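Local coordinates for protein thymine dioxygenase (Neurospora crassa, PDB 5C3Q) that probably hydroxylates the methyl group of thymine as a non-haem, 2-oxoglutarate-dependent dioxygenase, here holding thymine, 2-oxoglutarate and a nickel ion, at residues A37-F42 and R167-G172; A45-L50 and V253-D258; A160-V165 and G220-L225; D188-L193 and A292-P297. All blocks are in the same frame, centred on the assembly; numbering follows the deposited sequence.

Contact 1 (A37-F42 and R167-G172); sequences AILHGF and RAIAVG
Leu39 rests its CD2 methyl on the backbone of Gly172, 3.4 Å from Gly172 C, where segments 37-42 and 167-172, on helices 28-44 and 147-173, cross almost perpendicularly. This is a helix-helix crossing at -94°, outside the double-stranded beta-helix core, and the segment axes come within 8.4 Å. Small residues make that closeness possible: any CB on Gly172 would collide with Leu39 CB, and Ala168 offers a single methyl, its CB, to Ile38 CD1 at 3.7 Å. Leu39 CD1 lies more loosely against Ile169 CG2, at 4.2 Å. Ile169 CD1 comes within 3.7 Å of Phe42 CE2, the two side chains crossing at about a right angle. Only hydrocarbon side chains meet here, as suits a buried joint. Farther out, Phe23 of helix 21-25 packs on Ala168, Ile18 of strand 13-19 touches Ile38, and the ring of Phe42 reaches the sheet at Ile48 and Val254. Ile169 has CG1 opposite its carbonyl carbon (chi1 -72°), which extends CD1 to the Phe42 ring.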
loop_
_atom_site.group_PDB
_atom_site.type_symbol
_atom_site.label_atom_id
_atom_site.label_comp_id
_atom_site.label_asym_id
_atom_site.label_seq_id
_atom_site.Cartn_x
_atom_site.Cartn_y
_atom_site.Cartn_z
ATOM N N ALA A 37 -4.035 -9.566 18.406
ATOM C CA ALA A 37 -3.113 -10.209 17.462
ATOM C C ALA A 37 -2.780 -9.272 16.299
ATOM O O ALA A 37 -1.627 -9.182 15.876
ATOM C CB ALA A 37 -3.705 -11.511 16.937
ATOM N N ILE A 38 -3.802 -8.587 15.791
ATOM C CA ILE A 38 -3.629 -7.583 14.744
ATOM C C ILE A 38 -2.691 -6.476 15.230
ATOM O O ILE A 38 -1.711 -6.155 14.565
ATOM C CB ILE A 38 -4.989 -6.997 14.301
ATOM C CG1 ILE A 38 -5.780 -8.053 13.518
ATOM C CG2 ILE A 38 -4.803 -5.742 13.458
ATOM C CD1 ILE A 38 -7.253 -7.737 13.342
ATOM N N LEU A 39 -2.993 -5.908 16.395
ATOM C CA LEU A 39 -2.158 -4.859 16.975
ATOM C C LEU A 39 -0.718 -5.327 17.210
ATOM O O LEU A 39 0.223 -4.621 16.874
ATOM C CB LEU A 39 -2.755 -4.349 18.284
ATOM C CG LEU A 39 -1.941 -3.257 18.988
ATOM C CD1 LEU A 39 -1.785 -2.030 18.102
ATOM C CD2 LEU A 39 -2.575 -2.884 20.315
ATOM N N HIS A 40 -0.553 -6.516 17.778
ATOM C CA HIS A 40 0.781 -7.051 18.039
ATOM C C HIS A 40 1.591 -7.162 16.744
ATOM O O HIS A 40 2.785 -6.861 16.732
ATOM C CB HIS A 40 0.699 -8.405 18.739
ATOM C CG HIS A 40 2.030 -8.945 19.156
ATOM N ND1 HIS A 40 2.720 -8.461 20.246
ATOM C CD2 HIS A 40 2.803 -9.918 18.624
ATOM C CE1 HIS A 40 3.859 -9.116 20.372
ATOM N NE2 HIS A 40 3.934 -10.007 19.400
ATOM N N GLY A 41 0.935 -7.577 15.661
ATOM C CA GLY A 41 1.558 -7.612 14.333
ATOM C C GLY A 41 2.062 -6.251 13.873
ATOM O O GLY A 41 3.192 -6.129 13.395
ATOM N N PHE A 42 1.229 -5.225 14.019
ATOM C CA PHE A 42 1.630 -3.865 13.648
ATOM C C PHE A 42 2.737 -3.322 14.561
ATOM O O PHE A 42 3.583 -2.556 14.112
ATOM C CB PHE A 42 0.434 -2.909 13.647
ATOM C CG PHE A 42 -0.547 -3.143 12.520
ATOM C CD1 PHE A 42 -0.114 -3.257 11.205
ATOM C CD2 PHE A 42 -1.911 -3.230 12.778
ATOM C CE1 PHE A 42 -1.013 -3.462 10.173
ATOM C CE2 PHE A 42 -2.815 -3.435 11.749
ATOM C CZ PHE A 42 -2.367 -3.548 10.443
ATOM N N ARG A 167 -10.573 0.018 13.779
ATOM C CA ARG A 167 -11.351 -0.424 14.941
ATOM C C ARG A 167 -10.655 -1.574 15.669
ATOM O O ARG A 167 -10.619 -1.587 16.893
ATOM C CB ARG A 167 -12.773 -0.832 14.542
ATOM C CG ARG A 167 -13.675 0.351 14.271
ATOM C CD ARG A 167 -15.038 -0.064 13.746
ATOM N NE ARG A 167 -15.825 1.114 13.396
ATOM C CZ ARG A 167 -17.016 1.090 12.804
ATOM N NH1 ARG A 167 -17.594 -0.059 12.475
ATOM N NH2 ARG A 167 -17.638 2.235 12.536
ATOM N N ALA A 168 -10.100 -2.527 14.922
ATOM C CA ALA A 168 -9.327 -3.620 15.528
ATOM C C ALA A 168 -8.110 -3.092 16.278
ATOM O O ALA A 168 -7.803 -3.550 17.373
ATOM C CB ALA A 168 -8.898 -4.629 14.476
ATOM N N ILE A 169 -7.419 -2.124 15.687
ATOM C CA ILE A 169 -6.293 -1.482 16.356
ATOM C C ILE A 169 -6.738 -0.828 17.672
ATOM O O ILE A 169 -6.071 -0.976 18.693
ATOM C CB ILE A 169 -5.597 -0.464 15.434
ATOM C CG1 ILE A 169 -4.819 -1.213 14.344
ATOM C CG2 ILE A 169 -4.678 0.449 16.229
ATOM C CD1 ILE A 169 -4.299 -0.336 13.229
ATOM N N ALA A 170 -7.857 -0.113 17.641
ATOM C CA ALA A 170 -8.375 0.566 18.835
ATOM C C ALA A 170 -8.761 -0.431 19.922
ATOM O O ALA A 170 -8.412 -0.254 21.092
ATOM C CB ALA A 170 -9.568 1.440 18.474
ATOM N N VAL A 171 -9.465 -1.488 19.527
ATOM C CA VAL A 171 -9.867 -2.531 20.467
ATOM C C VAL A 171 -8.623 -3.198 21.055
ATOM O O VAL A 171 -8.569 -3.466 22.249
ATOM C CB VAL A 171 -10.803 -3.572 19.804
ATOM C CG1 VAL A 171 -11.034 -4.769 20.720
ATOM C CG2 VAL A 171 -12.137 -2.926 19.452
ATOM N N GLY A 172 -7.616 -3.438 20.219
ATOM C CA GLY A 172 -6.358 -4.020 20.683
ATOM C C GLY A 172 -5.641 -3.129 21.686
ATOM O O GLY A 172 -5.040 -3.616 22.641
#

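Contact 2 (A45-L50 and V253-D258); sequences AGFIYL and VVNAGD
Phe47 and Asn255, and beyond them Ile48 with Val254 and Tyr49 with Val253, are paired antiparallel. Main-chain bonds set this register: Ile48 and Val254 form a hydrogen-bonded pair, Ile48 N giving to Val254 O and Val254 N to Ile48 O, both at 2.8 Å. Ala256 N adds a bond to Gly46 O, and a water donates to both Gly46 O and Ala256 O. Gly46, just past helix 28-44, has a positive phi (81°) that is easy for glycine. The pairing brings an N-terminal strand, 47-51, into the major sheet of the double-stranded beta-helix beside strand 251-256.

CH-pi contacts dominate the face carrying Phe47 and Tyr49. Asn255 CB sits 3.3 Å from the centroid of the Phe47 ring, and Val253 CG2 is centred over the Tyr49 ring, while Val253 CG1 approaches the Phe47 edge at CD2, 3.6 Å away. Asn255 CG sits between its backbone N and carbonyl carbon (chi1 66°), which lays the amide alongside the Phe47 ring, 15° from its plane; ND2 bonds to the metal ligand Asp218. Phe47 also meets another ligand, His273, edge to face. A serine at Phe47 would strip the cover from Asn255 CB and is likely to leave the Asn255 amide and the His273 ring freer to shift.

Aliphatic contacts line the other face: Ile48 CG1 packs on Val254 CB at 3.8 Å and Leu50 CD1 on Val254 CG2 at 3.9 Å.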
loop_
_atom_site.group_PDB
_atom_site.type_symbol
_atom_site.label_atom_id
_atom_site.label_comp_id
_atom_site.label_asym_id
_atom_site.label_seq_id
_atom_site.Cartn_x
_atom_site.Cartn_y
_atom_site.Cartn_z
ATOM N N ALA A 45 6.182 -6.346 13.474
ATOM C CA ALA A 45 6.583 -6.448 12.068
ATOM C C ALA A 45 6.168 -5.239 11.232
ATOM O O ALA A 45 6.801 -4.938 10.221
ATOM C CB ALA A 45 6.003 -7.710 11.453
ATOM N N GLY A 46 5.092 -4.571 11.636
ATOM C CA GLY A 46 4.514 -3.489 10.844
ATOM C C GLY A 46 3.634 -3.992 9.716
ATOM O O GLY A 46 3.031 -3.194 8.998
ATOM N N PHE A 47 3.552 -5.319 9.587
ATOM C CA PHE A 47 2.856 -6.010 8.506
ATOM C C PHE A 47 2.027 -7.148 9.098
ATOM O O PHE A 47 2.469 -7.806 10.045
ATOM C CB PHE A 47 3.875 -6.635 7.544
ATOM C CG PHE A 47 4.241 -5.764 6.376
ATOM C CD1 PHE A 47 5.098 -4.682 6.536
ATOM C CD2 PHE A 47 3.755 -6.044 5.113
ATOM C CE1 PHE A 47 5.440 -3.883 5.454
ATOM C CE2 PHE A 47 4.094 -5.248 4.026
ATOM C CZ PHE A 47 4.942 -4.171 4.199
ATOM N N ILE A 48 0.832 -7.370 8.546
ATOM C CA ILE A 48 0.047 -8.584 8.810
ATOM C C ILE A 48 -0.565 -9.104 7.501
ATOM O O ILE A 48 -0.620 -8.377 6.503
ATOM C CB ILE A 48 -1.073 -8.340 9.849
ATOM C CG1 ILE A 48 -2.110 -7.340 9.313
ATOM C CG2 ILE A 48 -0.477 -7.839 11.162
ATOM C CD1 ILE A 48 -3.300 -7.134 10.228
ATOM N N TYR A 49 -0.988 -10.367 7.500
ATOM C CA TYR A 49 -1.847 -10.902 6.439
ATOM C C TYR A 49 -3.223 -11.116 7.049
ATOM O O TYR A 49 -3.332 -11.683 8.143
ATOM C CB TYR A 49 -1.364 -12.258 5.928
ATOM C CG TYR A 49 -0.194 -12.280 4.965
ATOM C CD1 TYR A 49 0.967 -11.558 5.211
ATOM C CD2 TYR A 49 -0.226 -13.104 3.837
ATOM C CE1 TYR A 49 2.050 -11.626 4.344
ATOM C CE2 TYR A 49 0.847 -13.179 2.965
ATOM C CZ TYR A 49 1.982 -12.443 3.221
ATOM O OH TYR A 49 3.051 -12.518 2.353
ATOM N N LEU A 50 -4.261 -10.685 6.343
ATOM C CA LEU A 50 -5.632 -10.967 6.738
ATOM C C LEU A 50 -6.278 -11.921 5.756
ATOM O O LEU A 50 -6.144 -11.755 4.546
ATOM C CB LEU A 50 -6.457 -9.683 6.799
ATOM C CG LEU A 50 -6.057 -8.652 7.850
ATOM C CD1 LEU A 50 -6.978 -7.449 7.747
ATOM C CD2 LEU A 50 -6.094 -9.246 9.253
ATOM N N VAL A 253 -2.418 -8.329 2.260
ATOM C CA VAL A 253 -1.284 -7.936 3.063
ATOM C C VAL A 253 -1.561 -6.511 3.531
ATOM O O VAL A 253 -1.834 -5.626 2.717
ATOM C CB VAL A 253 0.029 -8.024 2.263
ATOM C CG1 VAL A 253 1.210 -7.584 3.109
ATOM C CG2 VAL A 253 0.246 -9.447 1.763
ATOM N N VAL A 254 -1.518 -6.305 4.845
ATOM C CA VAL A 254 -1.789 -4.996 5.424
ATOM C C VAL A 254 -0.568 -4.504 6.177
ATOM O O VAL A 254 -0.013 -5.217 7.019
ATOM C CB VAL A 254 -2.995 -5.025 6.383
ATOM C CG1 VAL A 254 -3.345 -3.614 6.830
ATOM C CG2 VAL A 254 -4.200 -5.682 5.723
ATOM N N ASN A 255 -0.140 -3.288 5.859
ATOM C CA ASN A 255 0.986 -2.681 6.555
ATOM C C ASN A 255 0.687 -1.264 7.007
ATOM O O ASN A 255 -0.029 -0.521 6.334
ATOM C CB ASN A 255 2.239 -2.705 5.680
ATOM C CG ASN A 255 2.113 -1.834 4.449
ATOM O OD1 ASN A 255 1.458 -2.211 3.480
ATOM N ND2 ASN A 255 2.757 -0.671 4.470
ATOM N N ALA A 256 1.251 -0.891 8.147
ATOM C CA ALA A 256 1.108 0.461 8.662
ATOM C C ALA A 256 2.012 1.402 7.878
ATOM O O ALA A 256 3.095 1.016 7.463
ATOM C CB ALA A 256 1.454 0.502 10.137
ATOM N N GLY A 257 1.550 2.631 7.667
ATOM C CA GLY A 257 2.348 3.664 7.025
ATOM C C GLY A 257 2.982 4.630 8.020
ATOM O O GLY A 257 2.754 4.550 9.226
ATOM N N ASP A 258 3.756 5.571 7.493
ATOM C CA ASP A 258 4.549 6.475 8.320
ATOM C C ASP A 258 3.711 7.371 9.211
ATOM O O ASP A 258 4.125 7.694 10.319
ATOM C CB ASP A 258 5.495 7.300 7.445
ATOM C CG ASP A 258 6.557 6.443 6.777
ATOM O OD1 ASP A 258 6.811 5.322 7.282
ATOM O OD2 ASP A 258 7.136 6.880 5.756
HETATM O O HOH W 1 4.653 -1.284 7.597
#

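Contact 3 (A160-V165 and G220-L225); sequences ALHIEV and GSITLL. With AKG (2-oxoglutaric acid), chain F.
His162 swings its ring off the helix towards Ser221 and Ile222 because CG stands opposite the backbone N (chi1 178°). Ile222 answers with CG1 set between its own N and carbonyl carbon (chi1 67°), which turns the chain towards the helix and brings CG1 to 3.6 Å from His162 CD2. From there CD1 of Ile222 reaches on to Val165 CG1, 3.7 Å away, so that one extended isoleucine fills the groove between two side chains a helical turn apart. Leu161 CD2 and Leu224 CD1 meet at 4.0 Å and extend this apolar seam.

The contact places helix 147-173 against the outer face of the major sheet of the double-stranded beta-helix, with strand 222-227 beneath it. Ser221 and Ile222 both face Cys295 in a classic beta bulge at the start of this strand. The bulge leaves both side chains turned towards the helix; Ser221 OG lies 2.9 Å from His162 NE2 and also makes a weak hydrogen bond to Cys295 O. Were a leucine to replace His162, the ring nitrogen beside Ser221 would go, and the hydroxyl would probably be left with an apolar neighbour on its helix side.

Alternate residues of the strand serve the active site: Thr223 OG1 bonds to the metal ligand Asp218, and Leu225 CD2 packs 3.3 Å from O3 of 2-oxoglutarate.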
loop_
_atom_site.group_PDB
_atom_site.type_symbol
_atom_site.label_atom_id
_atom_site.label_comp_id
_atom_site.label_asym_id
_atom_site.label_seq_id
_atom_site.Cartn_x
_atom_site.Cartn_y
_atom_site.Cartn_z
ATOM N N ALA A 160 -14.304 0.822 3.616
ATOM C CA ALA A 160 -14.981 0.157 4.732
ATOM C C ALA A 160 -14.024 -0.748 5.518
ATOM O O ALA A 160 -14.065 -0.772 6.744
ATOM C CB ALA A 160 -16.179 -0.637 4.231
ATOM N N LEU A 161 -13.158 -1.480 4.818
ATOM C CA LEU A 161 -12.166 -2.335 5.486
ATOM C C LEU A 161 -11.157 -1.524 6.304
ATOM O O LEU A 161 -10.755 -1.939 7.392
ATOM C CB LEU A 161 -11.433 -3.213 4.467
ATOM C CG LEU A 161 -10.434 -4.234 5.016
ATOM C CD1 LEU A 161 -11.070 -5.139 6.062
ATOM C CD2 LEU A 161 -9.853 -5.066 3.882
ATOM N N HIS A 162 -10.746 -0.372 5.783
ATOM C CA HIS A 162 -9.879 0.544 6.526
ATOM C C HIS A 162 -10.481 0.875 7.889
ATOM O O HIS A 162 -9.810 0.768 8.921
ATOM C CB HIS A 162 -9.663 1.837 5.736
ATOM C CG HIS A 162 -8.813 2.851 6.440
ATOM N ND1 HIS A 162 -9.008 4.207 6.301
ATOM C CD2 HIS A 162 -7.762 2.708 7.282
ATOM C CE1 HIS A 162 -8.118 4.856 7.029
ATOM N NE2 HIS A 162 -7.348 3.970 7.632
ATOM N N ILE A 163 -11.747 1.277 7.880
ATOM C CA ILE A 163 -12.449 1.634 9.110
ATOM C C ILE A 163 -12.423 0.464 10.099
ATOM O O ILE A 163 -12.176 0.669 11.283
ATOM C CB ILE A 163 -13.895 2.101 8.815
ATOM C CG1 ILE A 163 -13.864 3.472 8.130
ATOM C CG2 ILE A 163 -14.729 2.191 10.093
ATOM C CD1 ILE A 163 -15.148 3.845 7.414
ATOM N N GLU A 164 -12.639 -0.754 9.605
ATOM C CA GLU A 164 -12.687 -1.938 10.472
ATOM C C GLU A 164 -11.314 -2.319 11.025
ATOM O O GLU A 164 -11.209 -2.723 12.178
ATOM C CB GLU A 164 -13.309 -3.139 9.742
ATOM C CG GLU A 164 -14.745 -2.934 9.259
ATOM C CD GLU A 164 -15.792 -2.965 10.364
ATOM O OE1 GLU A 164 -15.441 -2.870 11.566
ATOM O OE2 GLU A 164 -16.996 -3.075 10.024
ATOM N N VAL A 165 -10.267 -2.196 10.211
ATOM C CA VAL A 165 -8.907 -2.471 10.681
ATOM C C VAL A 165 -8.500 -1.482 11.775
ATOM O O VAL A 165 -7.894 -1.877 12.765
ATOM C CB VAL A 165 -7.864 -2.465 9.537
ATOM C CG1 VAL A 165 -6.448 -2.573 10.094
ATOM C CG2 VAL A 165 -8.119 -3.617 8.578
ATOM N N GLY A 220 0.820 6.713 4.733
ATOM C CA GLY A 220 -0.452 6.973 5.424
ATOM C C GLY A 220 -0.689 6.195 6.710
ATOM O O GLY A 220 0.241 5.949 7.483
ATOM N N SER A 221 -1.947 5.825 6.941
ATOM C CA SER A 221 -2.327 5.076 8.139
ATOM C C SER A 221 -2.017 3.594 7.931
ATOM O O SER A 221 -1.172 3.026 8.629
ATOM C CB SER A 221 -3.809 5.282 8.466
ATOM O OG SER A 221 -4.630 5.055 7.325
ATOM N N ILE A 222 -2.711 2.980 6.974
ATOM C CA ILE A 222 -2.413 1.616 6.539
ATOM C C ILE A 222 -2.501 1.495 5.015
ATOM O O ILE A 222 -3.062 2.358 4.326
ATOM C CB ILE A 222 -3.345 0.551 7.189
ATOM C CG1 ILE A 222 -4.791 0.700 6.707
ATOM C CG2 ILE A 222 -3.278 0.617 8.714
ATOM C CD1 ILE A 222 -5.727 -0.384 7.210
ATOM N N THR A 223 -1.936 0.413 4.497
ATOM C CA THR A 223 -2.071 0.074 3.099
ATOM C C THR A 223 -2.650 -1.323 3.015
ATOM O O THR A 223 -2.216 -2.221 3.739
ATOM C CB THR A 223 -0.720 0.124 2.360
ATOM O OG1 THR A 223 -0.175 1.440 2.450
ATOM C CG2 THR A 223 -0.881 -0.251 0.881
ATOM N N LEU A 224 -3.652 -1.485 2.157
ATOM C CA LEU A 224 -4.224 -2.790 1.871
ATOM C C LEU A 224 -3.624 -3.216 0.547
ATOM O O LEU A 224 -3.913 -2.606 -0.482
ATOM C CB LEU A 224 -5.749 -2.709 1.772
ATOM C CG LEU A 224 -6.452 -2.023 2.944
ATOM C CD1 LEU A 224 -7.927 -1.818 2.641
ATOM C CD2 LEU A 224 -6.268 -2.819 4.225
ATOM N N LEU A 225 -2.772 -4.235 0.581
ATOM C CA LEU A 225 -2.076 -4.705 -0.612
ATOM C C LEU A 225 -2.614 -6.052 -1.063
ATOM O O LEU A 225 -2.465 -7.062 -0.371
ATOM C CB LEU A 225 -0.566 -4.803 -0.368
ATOM C CG LEU A 225 0.206 -5.228 -1.624
ATOM C CD1 LEU A 225 0.327 -4.076 -2.608
ATOM C CD2 LEU A 225 1.576 -5.760 -1.260
HETATM C C1 AKG F . 3.440 0.336 -3.282
HETATM O O1 AKG F . 3.636 1.198 -2.384
HETATM O O2 AKG F . 2.869 0.627 -4.353
HETATM C C2 AKG F . 3.902 -1.045 -3.076
HETATM O O5 AKG F . 4.608 -1.314 -2.107
HETATM C C3 AKG F . 3.507 -2.124 -4.067
HETATM C C4 AKG F . 3.950 -3.500 -3.579
HETATM C C5 AKG F . 3.489 -4.597 -4.511
HETATM O O3 AKG F . 3.355 -5.744 -4.035
HETATM O O4 AKG F . 3.268 -4.345 -5.715
#

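Contact 4 (D188-L193 and A292-P297); sequences DNILRL and AYFCNP. With TDR (thymine), chain G; AKG (2-oxoglutaric acid), chain F; EDO (1,2-ethanediol), chain I.
Arg192 N gives a short hydrogen bond, 2.7 Å, to Ala292 O, and Ala292 N returns one to Arg192 O. Ile190 and Phe294 are joined by a second reciprocal pair, which holds the two strands antiparallel. Where the pairing ends, the Asn189 amide works both ways: OD1 accepts from Asn296 N at 3.0 Å and ND2 donates to Tyr293 OH at 2.9 Å. Asn296 in turn sends ND2 to Asp188 O, within the planes of both its amide and that carbonyl. Asparagine suits both places because its amide can give and take hydrogen bonds with buried polar atoms where the main-chain pairing runs out or, as with Tyr293 OH, cannot reach.

These are neighbouring strands of the major sheet of the double-stranded beta-helix, and the face carrying Arg192, Ala292 and Phe294 forms part of the active-site wall. Thymine lies over the Phe294 ring, its C4 over the centre, 3.4 Å above the ring plane. The Arg192 chain, bent at chi3 (-100°), brings its guanidinium to stand at 80° to that ring, with Phe294 CE2 over one guanidinium face and NE near the ring edge at 3.6 Å from CE2. NH1 then donates to O2 of 2-oxoglutarate at 2.9 Å, in the guanidinium plane, while Glu124 forms a salt bridge with NE and probably steadies the group. On the reverse side of the sheet Leu191 CB packs against Tyr293 CD1, 3.9 Å away.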
loop_
_atom_site.group_PDB
_atom_site.type_symbol
_atom_site.label_atom_id
_atom_site.label_comp_id
_atom_site.label_asym_id
_atom_site.label_seq_id
_atom_site.Cartn_x
_atom_site.Cartn_y
_atom_site.Cartn_z
ATOM N N ASP A 188 -10.269 9.692 2.419
ATOM C CA ASP A 188 -9.260 10.383 1.616
ATOM C C ASP A 188 -8.140 9.409 1.247
ATOM O O ASP A 188 -6.974 9.635 1.549
ATOM C CB ASP A 188 -8.696 11.586 2.385
ATOM C CG ASP A 188 -9.671 12.741 2.466
ATOM O OD1 ASP A 188 -10.386 12.996 1.478
ATOM O OD2 ASP A 188 -9.717 13.404 3.518
ATOM N N ASN A 189 -8.520 8.338 0.560
ATOM C CA ASN A 189 -7.634 7.230 0.259
ATOM C C ASN A 189 -7.262 7.219 -1.220
ATOM O O ASN A 189 -7.893 7.903 -2.031
ATOM C CB ASN A 189 -8.336 5.931 0.650
ATOM C CG ASN A 189 -8.788 5.933 2.101
ATOM O OD1 ASN A 189 -8.105 6.476 2.973
ATOM N ND2 ASN A 189 -9.948 5.343 2.366
ATOM N N ILE A 190 -6.228 6.458 -1.568
ATOM C CA ILE A 190 -5.795 6.339 -2.957
ATOM C C ILE A 190 -5.750 4.869 -3.357
ATOM O O ILE A 190 -5.076 4.054 -2.722
ATOM C CB ILE A 190 -4.423 7.006 -3.196
ATOM C CG1 ILE A 190 -4.513 8.525 -2.985
ATOM C CG2 ILE A 190 -3.888 6.694 -4.589
ATOM C CD1 ILE A 190 -5.310 9.277 -4.035
ATOM N N LEU A 191 -6.495 4.543 -4.408
ATOM C CA LEU A 191 -6.510 3.204 -4.976
ATOM C C LEU A 191 -5.472 3.162 -6.094
ATOM O O LEU A 191 -5.672 3.758 -7.155
ATOM C CB LEU A 191 -7.915 2.878 -5.494
ATOM C CG LEU A 191 -8.162 1.624 -6.330
ATOM C CD1 LEU A 191 -7.761 0.370 -5.577
ATOM C CD2 LEU A 191 -9.630 1.563 -6.725
ATOM N N ARG A 192 -4.356 2.482 -5.838
ATOM C CA ARG A 192 -3.278 2.358 -6.815
ATOM C C ARG A 192 -3.299 0.987 -7.493
ATOM O O ARG A 192 -2.975 -0.032 -6.875
ATOM C CB ARG A 192 -1.919 2.589 -6.150
ATOM C CG ARG A 192 -0.739 2.493 -7.107
ATOM C CD ARG A 192 0.593 2.586 -6.387
ATOM N NE ARG A 192 1.178 3.920 -6.465
ATOM C CZ ARG A 192 2.380 4.252 -6.000
ATOM N NH1 ARG A 192 3.153 3.351 -5.398
ATOM N NH2 ARG A 192 2.811 5.501 -6.137
ATOM N N LEU A 193 -3.688 0.979 -8.764
ATOM C CA LEU A 193 -3.588 -0.204 -9.609
ATOM C C LEU A 193 -2.155 -0.292 -10.122
ATOM O O LEU A 193 -1.610 0.704 -10.598
ATOM C CB LEU A 193 -4.552 -0.098 -10.796
ATOM C CG LEU A 193 -6.016 0.200 -10.460
ATOM C CD1 LEU A 193 -6.838 0.232 -11.735
ATOM C CD2 LEU A 193 -6.585 -0.821 -9.486
ATOM N N ALA A 292 -2.538 -1.626 -4.590
ATOM C CA ALA A 292 -2.257 -1.002 -3.306
ATOM C C ALA A 292 -3.326 0.034 -3.012
ATOM O O ALA A 292 -3.458 1.029 -3.734
ATOM C CB ALA A 292 -0.885 -0.354 -3.316
ATOM N N TYR A 293 -4.097 -0.201 -1.954
ATOM C CA TYR A 293 -5.059 0.779 -1.490
ATOM C C TYR A 293 -4.462 1.531 -0.298
ATOM O O TYR A 293 -4.422 1.021 0.830
ATOM C CB TYR A 293 -6.383 0.102 -1.137
ATOM C CG TYR A 293 -7.504 1.062 -0.822
ATOM C CD1 TYR A 293 -8.299 1.588 -1.833
ATOM C CD2 TYR A 293 -7.774 1.435 0.487
ATOM C CE1 TYR A 293 -9.333 2.463 -1.549
ATOM C CE2 TYR A 293 -8.809 2.308 0.786
ATOM C CZ TYR A 293 -9.586 2.819 -0.237
ATOM O OH TYR A 293 -10.615 3.688 0.049
ATOM N N PHE A 294 -3.976 2.739 -0.565
ATOM C CA PHE A 294 -3.360 3.571 0.466
ATOM C C PHE A 294 -4.449 4.231 1.295
ATOM O O PHE A 294 -5.237 5.031 0.776
ATOM C CB PHE A 294 -2.482 4.655 -0.163
ATOM C CG PHE A 294 -1.356 4.118 -0.999
ATOM C CD1 PHE A 294 -0.394 3.296 -0.435
ATOM C CD2 PHE A 294 -1.249 4.446 -2.340
ATOM C CE1 PHE A 294 0.653 2.806 -1.196
ATOM C CE2 PHE A 294 -0.205 3.961 -3.106
ATOM C CZ PHE A 294 0.747 3.139 -2.535
ATOM N N CYS A 295 -4.505 3.878 2.575
ATOM C CA CYS A 295 -5.439 4.505 3.496
ATOM C C CYS A 295 -4.764 5.657 4.226
ATOM O O CYS A 295 -3.600 5.553 4.640
ATOM C CB CYS A 295 -5.972 3.497 4.501
ATOM S SG CYS A 295 -6.689 2.016 3.762
ATOM N N ASN A 296 -5.504 6.753 4.376
ATOM C CA ASN A 296 -5.013 7.946 5.048
ATOM C C ASN A 296 -6.022 8.451 6.068
ATOM O O ASN A 296 -7.224 8.240 5.908
ATOM C CB ASN A 296 -4.768 9.056 4.023
ATOM C CG ASN A 296 -3.684 8.696 3.016
ATOM O OD1 ASN A 296 -2.559 8.376 3.392
ATOM N ND2 ASN A 296 -4.015 8.762 1.734
ATOM N N PRO A 297 -5.543 9.141 7.114
ATOM C CA PRO A 297 -6.487 9.918 7.905
ATOM C C PRO A 297 -7.133 10.978 7.019
ATOM O O PRO A 297 -6.600 11.287 5.949
ATOM C CB PRO A 297 -5.607 10.587 8.970
ATOM C CG PRO A 297 -4.306 9.867 8.942
ATOM C CD PRO A 297 -4.152 9.330 7.557
HETATM N N1 TDR G . 1.512 7.124 -2.942
HETATM C C2 TDR G . 0.590 7.382 -1.860
HETATM O O2 TDR G . -0.377 8.096 -2.045
HETATM N N3 TDR G . 0.818 6.789 -0.563
HETATM C C4 TDR G . 1.946 5.944 -0.338
HETATM O O4 TDR G . 2.105 5.458 0.768
HETATM C C5 TDR G . 2.893 5.678 -1.433
HETATM C CM5 TDR G . 4.096 4.806 -1.257
HETATM C C6 TDR G . 2.653 6.291 -2.742
HETATM C C1 AKG F . 3.440 0.336 -3.282
HETATM O O1 AKG F . 3.636 1.198 -2.384
HETATM O O2 AKG F . 2.869 0.627 -4.353
HETATM C C2 AKG F . 3.902 -1.045 -3.076
HETATM O O5 AKG F . 4.608 -1.314 -2.107
HETATM C C3 AKG F . 3.507 -2.124 -4.067
HETATM C C4 AKG F . 3.950 -3.500 -3.579
HETATM C C5 AKG F . 3.489 -4.597 -4.511
HETATM O O3 AKG F . 3.355 -5.744 -4.035
HETATM O O4 AKG F . 3.268 -4.345 -5.715
HETATM C C1 EDO I . 2.429 8.507 -9.046
HETATM O O1 EDO I . 2.274 7.317 -8.269
HETATM C C2 EDO I . 3.842 8.596 -9.603
HETATM O O2 EDO I . 4.719 9.245 -8.678
HETATM O O HOH W 2 -9.727 9.379 5.301
#

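Contacts 2, 3 and 4 share the major sheet, where strands 47-51, 251-256, 222-227, 284-295 and 190-200 lie in that order. Contacts 2 and 3 have centres 9 Å apart, contacts 3 and 4 8 Å, and both neighbouring pairs are tied by probable backbone hydrogen bonds. Helix 147-173 serves contacts 1 and 3, and contact 1 touches contact 2 through Gly41 and Phe42, helix 28-44 leading straight into strand 47-51. Along the chain, contact 1 closes before contact 4 opens, their centres being 20 Å apart; contact 3 is nested inside contact 2. The fold thus grades from a helical layer, through the sheet, to the side that holds metal, thymine and 2-oxoglutarate, the last touched by both contacts 3 and 4.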